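Local coordinates for putative Lipoprotein (Clostridium perfringens, PDB 5J7R) that is of unknown function but carries a sporulation and spore germination family domain, and is probably a membrane-anchored lipoprotein with a role linked to spore formation or germination, at residues Tyr58-Leu63 with Thr81-Phe86; Asp91-Asn96 with Ala119-Ile124; Lys109-Leu114 with Glu155-Leu160. All blocks are in the same frame, centred on the assembly; numbering follows the deposited sequence.

Interaction 1. Residues Tyr58-Leu63 with Thr81-Phe86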
ATOM      1  N   TYR A  58      -2.886   7.285  -6.426  1.00 40.01           N
ATOM      2  CA  TYR A  58      -1.585   7.919  -6.475  1.00 41.40           C
ATOM      3  C   TYR A  58      -1.055   7.941  -7.923  1.00 42.58           C
ATOM      4  O   TYR A  58      -0.562   8.969  -8.387  1.00 41.40           O
ATOM      5  CB  TYR A  58      -0.605   7.171  -5.568  1.00 42.13           C
ATOM      6  CG  TYR A  58       0.741   7.812  -5.463  1.00 41.65           C
ATOM      7  CD1 TYR A  58       0.984   8.804  -4.519  1.00 43.50           C
ATOM      8  CD2 TYR A  58       1.775   7.435  -6.308  1.00 45.31           C
ATOM      9  CE1 TYR A  58       2.223   9.402  -4.406  1.00 47.08           C
ATOM     10  CE2 TYR A  58       3.024   8.040  -6.211  1.00 47.85           C
ATOM     11  CZ  TYR A  58       3.241   9.015  -5.261  1.00 47.93           C
ATOM     12  OH  TYR A  58       4.462   9.610  -5.148  1.00 56.05           O
ATOM     13  N   LEU A  59      -1.171   6.804  -8.614  1.00 42.31           N
ATOM     14  CA  LEU A  59      -0.753   6.681 -10.018  1.00 41.77           C
ATOM     15  C   LEU A  59      -1.469   7.676 -10.922  1.00 42.28           C
ATOM     16  O   LEU A  59      -0.816   8.341 -11.730  1.00 43.62           O
ATOM     17  CB  LEU A  59      -0.960   5.252 -10.544  1.00 43.31           C
ATOM     18  CG  LEU A  59      -0.090   4.159  -9.911  1.00 46.10           C
ATOM     19  CD1 LEU A  59      -0.500   2.781 -10.413  1.00 48.29           C
ATOM     20  CD2 LEU A  59       1.373   4.421 -10.198  1.00 48.59           C
ATOM     21  N   ILE A  60      -2.797   7.781 -10.810  1.00 41.29           N
ATOM     22  CA  ILE A  60      -3.533   8.738 -11.640  1.00 43.74           C
ATOM     23  C   ILE A  60      -3.084  10.154 -11.320  1.00 46.52           C
ATOM     24  O   ILE A  60      -3.018  11.005 -12.213  1.00 47.48           O
ATOM     25  CB  ILE A  60      -5.074   8.637 -11.468  1.00 44.83           C
ATOM     26  CG1 ILE A  60      -5.577   7.257 -11.893  1.00 47.16           C
ATOM     27  CG2 ILE A  60      -5.806   9.702 -12.293  1.00 47.19           C
ATOM     28  CD1 ILE A  60      -5.283   6.887 -13.333  1.00 48.76           C
ATOM     29  N   GLN A  61      -2.769  10.401 -10.049  1.00 48.90           N
ATOM     30  CA  GLN A  61      -2.359  11.752  -9.638  1.00 52.31           C
ATOM     31  C   GLN A  61      -1.034  12.021 -10.278  1.00 47.99           C
ATOM     32  O   GLN A  61      -0.755  13.134 -10.681  1.00 52.48           O
ATOM     33  CB  GLN A  61      -2.124  11.872  -8.112  1.00 57.23           C
ATOM     34  CG  GLN A  61      -2.579  13.211  -7.532  1.00 70.25           C
ATOM     35  CD  GLN A  61      -4.084  13.417  -7.479  1.00 78.77           C
ATOM     36  OE1 GLN A  61      -4.584  14.371  -8.067  1.00 85.81           O
ATOM     37  NE2 GLN A  61      -4.812  12.538  -6.797  1.00 83.27           N
ATOM     38  N   ALA A  62      -0.196  10.988 -10.317  1.00 46.25           N
ATOM     39  CA  ALA A  62       1.132  11.102 -10.904  1.00 46.62           C
ATOM     40  C   ALA A  62       1.071  11.375 -12.412  1.00 44.31           C
ATOM     41  O   ALA A  62       1.886  12.129 -12.929  1.00 49.52           O
ATOM     42  CB  ALA A  62       1.964   9.865 -10.608  1.00 45.12           C
ATOM     43  N   LEU A  63       0.109  10.773 -13.098  1.00 43.20           N
ATOM     44  CA  LEU A  63      -0.073  11.005 -14.542  1.00 45.28           C
ATOM     45  C   LEU A  63      -0.497  12.449 -14.802  1.00 45.48           C
ATOM     46  O   LEU A  63      -0.026  13.068 -15.739  1.00 50.19           O
ATOM     47  CB  LEU A  63      -1.112  10.037 -15.149  1.00 43.18           C
ATOM     48  CG  LEU A  63      -0.764   8.562 -15.196  1.00 42.39           C
ATOM     49  CD1 LEU A  63      -1.939   7.751 -15.707  1.00 44.07           C
ATOM     50  CD2 LEU A  63       0.460   8.308 -16.065  1.00 46.01           C
ATOM     51  N   THR A  81      -6.229  19.416 -14.682  1.00 63.81           N
ATOM     52  CA  THR A  81      -7.160  18.317 -14.391  1.00 65.66           C
ATOM     53  C   THR A  81      -7.057  17.949 -12.924  1.00 64.29           C
ATOM     54  O   THR A  81      -5.983  18.005 -12.329  1.00 67.88           O
ATOM     55  CB  THR A  81      -6.852  17.044 -15.224  1.00 64.14           C
ATOM     56  OG1 THR A  81      -6.901  17.362 -16.622  1.00 70.64           O
ATOM     57  CG2 THR A  81      -7.851  15.920 -14.934  1.00 58.86           C
ATOM     58  N   LYS A  82      -8.180  17.565 -12.345  1.00 66.34           N
ATOM     59  CA  LYS A  82      -8.227  17.205 -10.953  1.00 69.57           C
ATOM     60  C   LYS A  82      -8.911  15.876 -10.789  1.00 64.01           C
ATOM     61  O   LYS A  82      -9.928  15.626 -11.421  1.00 59.05           O
ATOM     62  CB  LYS A  82      -9.011  18.257 -10.189  1.00 78.57           C
ATOM     63  CG  LYS A  82      -8.367  19.654 -10.239  1.00 88.35           C
ATOM     64  CD  LYS A  82      -9.181  20.650  -9.435  1.00 98.43           C
ATOM     65  CE  LYS A  82      -8.806  22.093  -9.708  1.00104.88           C
ATOM     66  NZ  LYS A  82      -9.486  23.044  -8.785  1.00110.08           N
ATOM     67  N   LEU A  83      -8.345  15.029  -9.940  1.00 61.50           N
ATOM     68  CA  LEU A  83      -8.928  13.728  -9.668  1.00 60.08           C
ATOM     69  C   LEU A  83     -10.001  13.902  -8.578  1.00 60.92           C
ATOM     70  O   LEU A  83      -9.683  14.206  -7.435  1.00 63.75           O
ATOM     71  CB  LEU A  83      -7.842  12.751  -9.220  1.00 55.77           C
ATOM     72  CG  LEU A  83      -8.291  11.327  -8.902  1.00 54.39           C
ATOM     73  CD1 LEU A  83      -8.943  10.662 -10.092  1.00 52.73           C
ATOM     74  CD2 LEU A  83      -7.101  10.525  -8.457  1.00 54.45           C
ATOM     75  N   LEU A  84     -11.269  13.733  -8.944  1.00 62.07           N
ATOM     76  CA  LEU A  84     -12.367  13.885  -7.992  1.00 63.98           C
ATOM     77  C   LEU A  84     -12.457  12.676  -7.080  1.00 62.88           C
ATOM     78  O   LEU A  84     -12.639  12.817  -5.870  1.00 64.32           O
ATOM     79  CB  LEU A  84     -13.688  14.115  -8.722  1.00 65.58           C
ATOM     80  CG  LEU A  84     -13.745  15.381  -9.588  1.00 68.12           C
ATOM     81  CD1 LEU A  84     -15.062  15.427 -10.344  1.00 67.44           C
ATOM     82  CD2 LEU A  84     -13.555  16.647  -8.765  1.00 70.29           C
ATOM     83  N   SER A  85     -12.336  11.489  -7.660  1.00 59.69           N
ATOM     84  CA  SER A  85     -12.378  10.257  -6.883  1.00 58.73           C
ATOM     85  C   SER A  85     -11.860   9.083  -7.705  1.00 57.03           C
ATOM     86  O   SER A  85     -11.865   9.119  -8.937  1.00 54.96           O
ATOM     87  CB  SER A  85     -13.796   9.933  -6.404  1.00 60.28           C
ATOM     88  OG  SER A  85     -14.652   9.651  -7.493  1.00 64.50           O
ATOM     89  N   PHE A  86     -11.426   8.046  -6.998  1.00 52.16           N
ATOM     90  CA  PHE A  86     -10.928   6.845  -7.620  1.00 47.45           C
ATOM     91  C   PHE A  86     -11.474   5.664  -6.832  1.00 50.47           C
ATOM     92  O   PHE A  86     -11.283   5.597  -5.622  1.00 58.40           O
ATOM     93  CB  PHE A  86      -9.406   6.841  -7.639  1.00 46.65           C
ATOM     94  CG  PHE A  86      -8.832   5.641  -8.307  1.00 46.17           C
ATOM     95  CD1 PHE A  86      -8.699   5.578  -9.688  1.00 47.80           C
ATOM     96  CD2 PHE A  86      -8.445   4.559  -7.561  1.00 49.45           C
ATOM     97  CE1 PHE A  86      -8.169   4.441 -10.295  1.00 48.97           C
ATOM     98  CE2 PHE A  86      -7.932   3.424  -8.162  1.00 49.57           C
ATOM     99  CZ  PHE A  86      -7.793   3.359  -9.522  1.00 45.10           C
TER
HETATM  100  O   HOH W   1      -4.983  16.187 -10.010  1.00 93.35           O
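Ile-60 makes the apolar part of this contact and lies across two side chains of the strand. Its CG2 branch meets Leu-83: CG2 of Ile-60 is 4.0 Å from CD1 of Leu-83. The CG1 branch goes to the ring of Phe-86, where CG1 of Ile-60 is 4.1 Å from CE1. This methylene approaches the ring obliquely. Ile-60 runs at about a right angle to both partners, and its two branches split between them. In Leu-83 the CG atom lies opposite the backbone N (chi1 -180°), and its two methyls both reach the helix. CD1 meets Ile-60, while CD2 serves Ile-60 and Gln-61 together.

The second kind of contact is polar group on apolar chain. The chain of Gln-61 bends at chi2 (71°), which lays its amide over Leu-83. NE2 of Gln-61 is 3.5 Å from CD2 of Leu-83, and OE1 of Gln-61 is 3.8 Å from CB of the same leucine. These are van der Waals touches.

No direct hydrogen bond joins the two segments. One water lies between them and can bridge them. It is 2.7 Å from OE1 of Gln-61 and 3.1 Å from the carbonyl O of Thr-81. The amide thus rests on Leu-83 with its body and turns its oxygen to the water, on the side of the loop before the strand.

Ile-117 and Ile-121 of helix 107-121 and Ile-95 of strand 92-97 also touch Ile-60. On the side of the helix turned elsewhere, Leu-59 and Ala-62 pack on Leu-29 of the second subunit. Leu-84 and Ser-85 both pair with Asn-96, a classic beta bulge. The short axes are 9.9 Å apart and run nearly antiparallel, at 155°. This is a helix laid on one face of a mixed sheet, against its edge strand 83-89 within this chain, as in a layered alpha/beta fold.

Interaction 2. Residues Asp91-Asn96 with Ala119-Ile124; sequences DIAIIN and ATITQI
Ile-121 faces two residues of the strand, Ala-93 and Ile-95, and gives each a different branch. CG2 of Ile-121 touches CB of Ala-93 at 3.9 Å. CG1 of Ile-121 lies 4.2 Å from CD1 of Ile-95. The conformations explain the split. In Ile-121, CG2 is anti to the backbone N and CG1 stands beside that N. A second bend at chi2 (-62°) turns its CD1 away from a straight line, so the methylene CG1 does the touching. Ile-95 has the same first torsion but then runs straight (chi2 172°). Its terminal CD1 therefore reaches toward the helix, and the two isoleucine chains lie alongside one another, pointing opposite ways. Ala-93 adds a single methyl. The short side chain fits where the backbones come nearest, with CA of Ala-93 7.9 Å from CA of Ile-121.

Behind Ile-121 the helix ends in a type I turn from Ile-121 to Ile-124. It is closed by a bond from N of Ile-124 to O of Ile-121 at 3.0 Å. Gln-123 folds back over this end. Its NE2 donates to the carbonyl O of Thr-120 at 3.0 Å, with an N-H...O angle of 153°. The donor arrives in the carbonyl plane, on a lone pair, although the acceptor is tilted somewhat out of the glutamine amide plane. The same NE2 also bonds to O of Ser-28 of the second subunit. The amide thus ties the helix end to the neighbouring chain.

Strand 92-97 is the middle strand of its sheet, between 83-89 and 129-134. Helix 107-121 is the helix of a beta-alpha-beta unit with strands 92-97 and 129-134, and Ile-121 lies near its end. Phe-86 of strand 83-89, Ile-60 of helix 51-65 and Ile-127 of a loop surround these apolar chains.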
ATOM      1  N   ASP A  91     -13.264  -5.611 -11.102  1.00 83.58           N
ATOM      2  CA  ASP A  91     -12.018  -5.468 -11.865  1.00 79.43           C
ATOM      3  C   ASP A  91     -11.988  -4.172 -12.693  1.00 73.32           C
ATOM      4  O   ASP A  91     -11.163  -4.023 -13.597  1.00 69.06           O
ATOM      5  CB  ASP A  91     -11.802  -6.678 -12.777  1.00 86.44           C
ATOM      6  CG  ASP A  91     -12.894  -6.828 -13.837  1.00 96.21           C
ATOM      7  OD1 ASP A  91     -14.001  -6.277 -13.656  1.00 95.80           O
ATOM      8  OD2 ASP A  91     -12.645  -7.515 -14.850  1.00106.26           O
ATOM      9  N   ILE A  92     -12.873  -3.234 -12.367  1.00 68.52           N
ATOM     10  CA  ILE A  92     -12.952  -1.970 -13.085  1.00 65.52           C
ATOM     11  C   ILE A  92     -12.508  -0.829 -12.192  1.00 62.04           C
ATOM     12  O   ILE A  92     -12.929  -0.744 -11.037  1.00 61.39           O
ATOM     13  CB  ILE A  92     -14.402  -1.700 -13.553  1.00 68.31           C
ATOM     14  CG1 ILE A  92     -14.871  -2.858 -14.422  1.00 70.43           C
ATOM     15  CG2 ILE A  92     -14.516  -0.362 -14.302  1.00 65.87           C
ATOM     16  CD1 ILE A  92     -16.325  -2.803 -14.815  1.00 75.92           C
ATOM     17  N   ALA A  93     -11.671   0.044 -12.746  1.00 58.74           N
ATOM     18  CA  ALA A  93     -11.191   1.220 -12.047  1.00 57.76           C
ATOM     19  C   ALA A  93     -12.020   2.413 -12.507  1.00 57.74           C
ATOM     20  O   ALA A  93     -11.953   2.808 -13.669  1.00 54.60           O
ATOM     21  CB  ALA A  93      -9.727   1.449 -12.345  1.00 58.93           C
ATOM     22  N   ILE A  94     -12.821   2.961 -11.593  1.00 59.03           N
ATOM     23  CA  ILE A  94     -13.667   4.110 -11.885  1.00 55.70           C
ATOM     24  C   ILE A  94     -12.824   5.337 -11.611  1.00 53.90           C
ATOM     25  O   ILE A  94     -12.603   5.706 -10.454  1.00 53.42           O
ATOM     26  CB  ILE A  94     -14.907   4.164 -10.986  1.00 60.73           C
ATOM     27  CG1 ILE A  94     -15.720   2.916 -11.122  1.00 64.49           C
ATOM     28  CG2 ILE A  94     -15.847   5.263 -11.418  1.00 62.36           C
ATOM     29  CD1 ILE A  94     -16.727   2.787 -10.017  1.00 70.94           C
ATOM     30  N   ILE A  95     -12.368   5.971 -12.679  1.00 52.43           N
ATOM     31  CA  ILE A  95     -11.530   7.152 -12.585  1.00 48.68           C
ATOM     32  C   ILE A  95     -12.410   8.354 -12.849  1.00 54.34           C
ATOM     33  O   ILE A  95     -12.768   8.634 -13.989  1.00 55.91           O
ATOM     34  CB  ILE A  95     -10.375   7.083 -13.599  1.00 46.06           C
ATOM     35  CG1 ILE A  95      -9.603   5.776 -13.412  1.00 44.71           C
ATOM     36  CG2 ILE A  95      -9.471   8.299 -13.451  1.00 46.03           C
ATOM     37  CD1 ILE A  95      -8.554   5.508 -14.467  1.00 46.89           C
ATOM     38  N   ASN A  96     -12.725   9.079 -11.781  1.00 57.06           N
ATOM     39  CA  ASN A  96     -13.585  10.239 -11.856  1.00 55.74           C
ATOM     40  C   ASN A  96     -12.769  11.522 -11.919  1.00 53.56           C
ATOM     41  O   ASN A  96     -12.164  11.929 -10.932  1.00 55.17           O
ATOM     42  CB  ASN A  96     -14.503  10.239 -10.642  1.00 58.34           C
ATOM     43  CG  ASN A  96     -15.531  11.337 -10.689  1.00 63.40           C
ATOM     44  OD1 ASN A  96     -15.857  11.865 -11.761  1.00 61.47           O
ATOM     45  ND2 ASN A  96     -16.082  11.670  -9.532  1.00 65.52           N
ATOM     46  N   ALA A 119      -2.341   1.397 -19.471  1.00 51.26           N
ATOM     47  CA  ALA A 119      -1.057   0.757 -19.219  1.00 51.87           C
ATOM     48  C   ALA A 119      -0.588   1.039 -17.793  1.00 50.17           C
ATOM     49  O   ALA A 119       0.003   0.175 -17.153  1.00 52.95           O
ATOM     50  CB  ALA A 119      -0.020   1.228 -20.215  1.00 52.80           C
ATOM     51  N   THR A 120      -0.861   2.245 -17.307  1.00 48.47           N
ATOM     52  CA  THR A 120      -0.442   2.626 -15.961  1.00 51.15           C
ATOM     53  C   THR A 120      -1.287   1.931 -14.897  1.00 49.23           C
ATOM     54  O   THR A 120      -0.746   1.304 -13.992  1.00 46.89           O
ATOM     55  CB  THR A 120      -0.528   4.141 -15.767  1.00 49.77           C
ATOM     56  OG1 THR A 120       0.263   4.793 -16.772  1.00 48.34           O
ATOM     57  CG2 THR A 120      -0.035   4.546 -14.377  1.00 48.53           C
ATOM     58  N   ILE A 121      -2.603   2.031 -15.034  1.00 48.55           N
ATOM     59  CA  ILE A 121      -3.535   1.427 -14.085  1.00 50.92           C
ATOM     60  C   ILE A 121      -3.581  -0.097 -14.077  1.00 50.84           C
ATOM     61  O   ILE A 121      -3.635  -0.692 -13.002  1.00 51.01           O
ATOM     62  CB  ILE A 121      -4.958   2.005 -14.248  1.00 53.89           C
ATOM     63  CG1 ILE A 121      -4.972   3.465 -13.813  1.00 60.02           C
ATOM     64  CG2 ILE A 121      -5.964   1.254 -13.390  1.00 59.23           C
ATOM     65  CD1 ILE A 121      -4.625   3.691 -12.343  1.00 65.21           C
ATOM     66  N   THR A 122      -3.523  -0.734 -15.246  1.00 53.23           N
ATOM     67  CA  THR A 122      -3.561  -2.205 -15.301  1.00 53.57           C
ATOM     68  C   THR A 122      -2.342  -2.876 -14.673  1.00 52.55           C
ATOM     69  O   THR A 122      -2.247  -4.102 -14.657  1.00 57.39           O
ATOM     70  CB  THR A 122      -3.815  -2.734 -16.720  1.00 57.91           C
ATOM     71  OG1 THR A 122      -2.814  -2.226 -17.612  1.00 61.53           O
ATOM     72  CG2 THR A 122      -5.192  -2.314 -17.194  1.00 57.92           C
ATOM     73  N   GLN A 123      -1.394  -2.081 -14.179  1.00 49.80           N
ATOM     74  CA  GLN A 123      -0.245  -2.631 -13.462  1.00 52.87           C
ATOM     75  C   GLN A 123      -0.773  -3.221 -12.155  1.00 54.29           C
ATOM     76  O   GLN A 123      -0.163  -4.112 -11.588  1.00 56.78           O
ATOM     77  CB  GLN A 123       0.814  -1.562 -13.158  1.00 53.53           C
ATOM     78  CG  GLN A 123       1.779  -1.268 -14.288  1.00 53.03           C
ATOM     79  CD  GLN A 123       2.748  -0.111 -14.005  1.00 52.28           C
ATOM     80  OE1 GLN A 123       3.959  -0.238 -14.220  1.00 57.02           O
ATOM     81  NE2 GLN A 123       2.233   1.010 -13.529  1.00 49.71           N
ATOM     82  N   ILE A 124      -1.884  -2.677 -11.662  1.00 54.50           N
ATOM     83  CA  ILE A 124      -2.514  -3.173 -10.441  1.00 57.31           C
ATOM     84  C   ILE A 124      -3.266  -4.418 -10.928  1.00 59.53           C
ATOM     85  O   ILE A 124      -4.250  -4.275 -11.651  1.00 62.41           O
ATOM     86  CB  ILE A 124      -3.447  -2.114  -9.828  1.00 55.58           C
ATOM     87  CG1 ILE A 124      -2.635  -0.874  -9.428  1.00 55.66           C
ATOM     88  CG2 ILE A 124      -4.151  -2.684  -8.605  1.00 62.82           C
ATOM     89  CD1 ILE A 124      -3.458   0.300  -8.939  1.00 54.75           C
TER

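Interaction 3. Residues Lys109-Leu114 with Glu155-Leu160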
ATOM      1  N   LYS A 109      -3.346  11.681 -30.348  1.00 72.45           N
ATOM      2  CA  LYS A 109      -3.040  12.127 -28.983  1.00 69.32           C
ATOM      3  C   LYS A 109      -4.027  11.494 -27.996  1.00 67.41           C
ATOM      4  O   LYS A 109      -3.622  10.989 -26.940  1.00 64.93           O
ATOM      5  CB  LYS A 109      -3.094  13.659 -28.894  1.00 69.15           C
ATOM      6  CG  LYS A 109      -2.736  14.291 -27.577  1.00 73.63           C
ATOM      7  CD  LYS A 109      -1.245  14.226 -27.288  1.00 78.98           C
ATOM      8  CE  LYS A 109      -0.957  14.596 -25.806  1.00 80.47           C
ATOM      9  NZ  LYS A 109       0.458  14.926 -25.453  1.00 85.74           N
ATOM     10  N   GLU A 110      -5.312  11.498 -28.350  1.00 68.06           N
ATOM     11  CA  GLU A 110      -6.342  10.922 -27.487  1.00 70.14           C
ATOM     12  C   GLU A 110      -6.124   9.424 -27.302  1.00 69.42           C
ATOM     13  O   GLU A 110      -6.350   8.898 -26.213  1.00 66.67           O
ATOM     14  CB  GLU A 110      -7.753  11.185 -28.025  1.00 71.58           C
ATOM     15  CG  GLU A 110      -8.855  10.648 -27.107  1.00 74.33           C
ATOM     16  CD  GLU A 110     -10.268  10.950 -27.575  1.00 74.99           C
ATOM     17  OE1 GLU A 110     -10.449  11.117 -28.784  1.00 77.47           O
ATOM     18  OE2 GLU A 110     -11.205  10.987 -26.733  1.00 77.40           O
ATOM     19  N   GLN A 111      -5.684   8.739 -28.350  1.00 71.74           N
ATOM     20  CA  GLN A 111      -5.444   7.300 -28.243  1.00 70.10           C
ATOM     21  C   GLN A 111      -4.271   7.021 -27.298  1.00 65.26           C
ATOM     22  O   GLN A 111      -4.289   6.036 -26.567  1.00 65.80           O
ATOM     23  CB  GLN A 111      -5.200   6.665 -29.612  1.00 71.45           C
ATOM     24  CG  GLN A 111      -5.012   5.158 -29.536  1.00 73.14           C
ATOM     25  CD  GLN A 111      -4.893   4.489 -30.887  1.00 77.02           C
ATOM     26  OE1 GLN A 111      -5.194   5.081 -31.923  1.00 76.66           O
ATOM     27  NE2 GLN A 111      -4.462   3.233 -30.879  1.00 80.12           N
ATOM     28  N   ALA A 112      -3.262   7.889 -27.315  1.00 65.08           N
ATOM     29  CA  ALA A 112      -2.095   7.729 -26.441  1.00 64.19           C
ATOM     30  C   ALA A 112      -2.514   7.942 -24.991  1.00 60.26           C
ATOM     31  O   ALA A 112      -2.042   7.250 -24.094  1.00 64.68           O
ATOM     32  CB  ALA A 112      -0.997   8.703 -26.829  1.00 65.00           C
ATOM     33  N   THR A 113      -3.412   8.899 -24.771  1.00 59.67           N
ATOM     34  CA  THR A 113      -3.925   9.189 -23.442  1.00 55.97           C
ATOM     35  C   THR A 113      -4.632   7.978 -22.853  1.00 55.94           C
ATOM     36  O   THR A 113      -4.320   7.556 -21.740  1.00 55.54           O
ATOM     37  CB  THR A 113      -4.897  10.379 -23.465  1.00 59.32           C
ATOM     38  OG1 THR A 113      -4.174  11.570 -23.781  1.00 56.77           O
ATOM     39  CG2 THR A 113      -5.585  10.564 -22.109  1.00 60.37           C
ATOM     40  N   LEU A 114      -5.571   7.409 -23.601  1.00 56.59           N
ATOM     41  CA  LEU A 114      -6.312   6.240 -23.121  1.00 56.98           C
ATOM     42  C   LEU A 114      -5.390   5.026 -22.921  1.00 58.68           C
ATOM     43  O   LEU A 114      -5.527   4.298 -21.933  1.00 66.15           O
ATOM     44  CB  LEU A 114      -7.482   5.912 -24.054  1.00 56.66           C
ATOM     45  CG  LEU A 114      -8.467   7.069 -24.308  1.00 58.22           C
ATOM     46  CD1 LEU A 114      -9.593   6.594 -25.217  1.00 61.15           C
ATOM     47  CD2 LEU A 114      -9.038   7.670 -23.032  1.00 58.58           C
ATOM     48  N   GLU A 155      -7.675  -3.965 -25.327  0.50103.09           N
ATOM     49  CA  GLU A 155      -8.276  -4.600 -26.516  0.50108.65           C
ATOM     50  C   GLU A 155      -9.439  -3.817 -27.131  0.50107.20           C
ATOM     51  O   GLU A 155      -9.595  -3.783 -28.347  0.50108.96           O
ATOM     52  CB  GLU A 155      -8.799  -5.999 -26.161  0.50112.91           C
ATOM     53  CG  GLU A 155      -7.752  -6.971 -25.642  0.50115.35           C
ATOM     54  CD  GLU A 155      -6.660  -7.251 -26.655  0.50119.62           C
ATOM     55  OE1 GLU A 155      -5.669  -7.918 -26.293  0.50121.28           O
ATOM     56  OE2 GLU A 155      -6.791  -6.803 -27.813  0.50123.11           O
ATOM     57  N   ASP A 156     -10.248  -3.201 -26.278  1.00103.72           N
ATOM     58  CA  ASP A 156     -11.418  -2.441 -26.719  1.00102.17           C
ATOM     59  C   ASP A 156     -11.148  -1.079 -27.371  1.00 99.29           C
ATOM     60  O   ASP A 156     -12.050  -0.535 -27.988  1.00 99.02           O
ATOM     61  CB  ASP A 156     -12.332  -2.206 -25.505  1.00 99.71           C
ATOM     62  CG  ASP A 156     -12.733  -3.502 -24.794  1.00101.82           C
ATOM     63  OD1 ASP A 156     -12.946  -4.530 -25.473  1.00105.57           O
ATOM     64  OD2 ASP A 156     -12.853  -3.474 -23.545  1.00 97.01           O
ATOM     65  N   ILE A 157      -9.933  -0.539 -27.257  1.00 98.20           N
ATOM     66  CA  ILE A 157      -9.631   0.809 -27.803  1.00 99.15           C
ATOM     67  C   ILE A 157      -9.913   1.013 -29.302  1.00101.49           C
ATOM     68  O   ILE A 157     -10.617   1.965 -29.658  1.00100.92           O
ATOM     69  CB  ILE A 157      -8.205   1.298 -27.428  1.00101.38           C
ATOM     70  CG1 ILE A 157      -8.073   1.418 -25.903  1.00 99.83           C
ATOM     71  CG2 ILE A 157      -7.915   2.655 -28.069  1.00100.26           C
ATOM     72  CD1 ILE A 157      -6.686   1.788 -25.423  1.00100.16           C
ATOM     73  N   PRO A 158      -9.359   0.152 -30.185  1.00106.47           N
ATOM     74  CA  PRO A 158      -9.643   0.326 -31.630  1.00109.38           C
ATOM     75  C   PRO A 158     -11.144   0.301 -31.987  1.00109.11           C
ATOM     76  O   PRO A 158     -11.574   1.031 -32.880  1.00108.15           O
ATOM     77  CB  PRO A 158      -8.915  -0.861 -32.275  1.00113.59           C
ATOM     78  CG  PRO A 158      -7.822  -1.199 -31.323  1.00111.32           C
ATOM     79  CD  PRO A 158      -8.373  -0.922 -29.951  1.00107.67           C
ATOM     80  N   ASN A 159     -11.919  -0.515 -31.272  1.00109.19           N
ATOM     81  CA  ASN A 159     -13.367  -0.642 -31.498  1.00111.80           C
ATOM     82  C   ASN A 159     -14.184   0.569 -31.037  1.00105.41           C
ATOM     83  O   ASN A 159     -15.340   0.711 -31.421  1.00106.51           O
ATOM     84  CB  ASN A 159     -13.909  -1.876 -30.767  1.00116.54           C
ATOM     85  CG  ASN A 159     -13.251  -3.169 -31.219  1.00125.13           C
ATOM     86  OD1 ASN A 159     -12.454  -3.186 -32.158  1.00127.29           O
ATOM     87  ND2 ASN A 159     -13.587  -4.264 -30.545  1.00129.70           N
ATOM     88  N   LEU A 160     -13.590   1.424 -30.207  1.00100.52           N
ATOM     89  CA  LEU A 160     -14.277   2.614 -29.671  1.00 95.81           C
ATOM     90  C   LEU A 160     -14.031   3.896 -30.461  1.00 92.77           C
ATOM     91  O   LEU A 160     -14.427   4.975 -30.017  1.00 87.19           O
ATOM     92  CB  LEU A 160     -13.841   2.837 -28.211  1.00 92.14           C
ATOM     93  CG  LEU A 160     -14.180   1.709 -27.228  1.00 92.71           C
ATOM     94  CD1 LEU A 160     -13.475   1.913 -25.892  1.00 87.71           C
ATOM     95  CD2 LEU A 160     -15.685   1.562 -27.043  1.00 93.70           C
TER
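Ile-157 points at helix 107-121 and meets Gln-111 and Leu-114 with different branches. Its CG2 goes to Gln-111: CG2 of Ile-157 is 4.1 Å from CG of Gln-111. Its CD1 goes to Leu-114, 4.4 Å from CB of that residue. CD1 of Ile-157 is also 4.3 Å from the backbone carbonyl C of Leu-114, so the methyl lies close to the helix backbone there. Ile-157 has CG2 anti to its backbone N and is then extended through chi2 (176°), which carries CD1 well into the contact. The branches spread along the helix and span about one turn, from Gln-111 to Leu-114.

Gln-111 runs at a slant to Ile-157. Its chain is extended, with CG anti to the backbone N (chi1 -177°). Only the methylene part meets Ile-157. The amide goes elsewhere, and NE2 bonds to OE2 of Glu-115 on the next turn. The apolar stem and the polar head are thus used separately. Leu-114 offers its CB and its backbone.

No hydrogen bond joins the two segments, and the contact between them rests on van der Waals touches. The backbone of 155-159 coils like a helix but lacks its repeating bonds. A turn follows Ile-157, where N of Leu-160 bonds to O of Ile-157 at 3.1 Å.

Ile-157 sits among Gln-111, Leu-114, Glu-115 and Ile-118 on one face of helix 107-121. Phe-146 packs on Glu-110, Gln-111 and Leu-114, and the carboxylate of Glu-110 takes the backbone N-H groups of Gly-143 and Asn-145. The contact joins the loop after strand 129-134 to the first half of helix 107-121, the helix that links strands 92-97 and 129-134 of the mixed sheet.

Interactions 1 and 2 are neighbours, with centres about 11 Å apart. Their strands, 83-89 and 92-97, follow each other in the chain and pair in one sheet: Leu-84 N lies 2.8 Å from Asn-96 O. Their helices also meet, with Ile-60 CD1 3.4 Å from Ile-121 CD1. Together they form one core between two helices and the sheet. Interaction 3 lies about 15 Å from interaction 2 and about 19 Å from interaction 1, centre to centre, and touches neither. It shares helix 107-121 with interaction 2, and their segments alternate along the chain. Interaction 1 closes before both open. Segments of all three contacts also touch the second subunit.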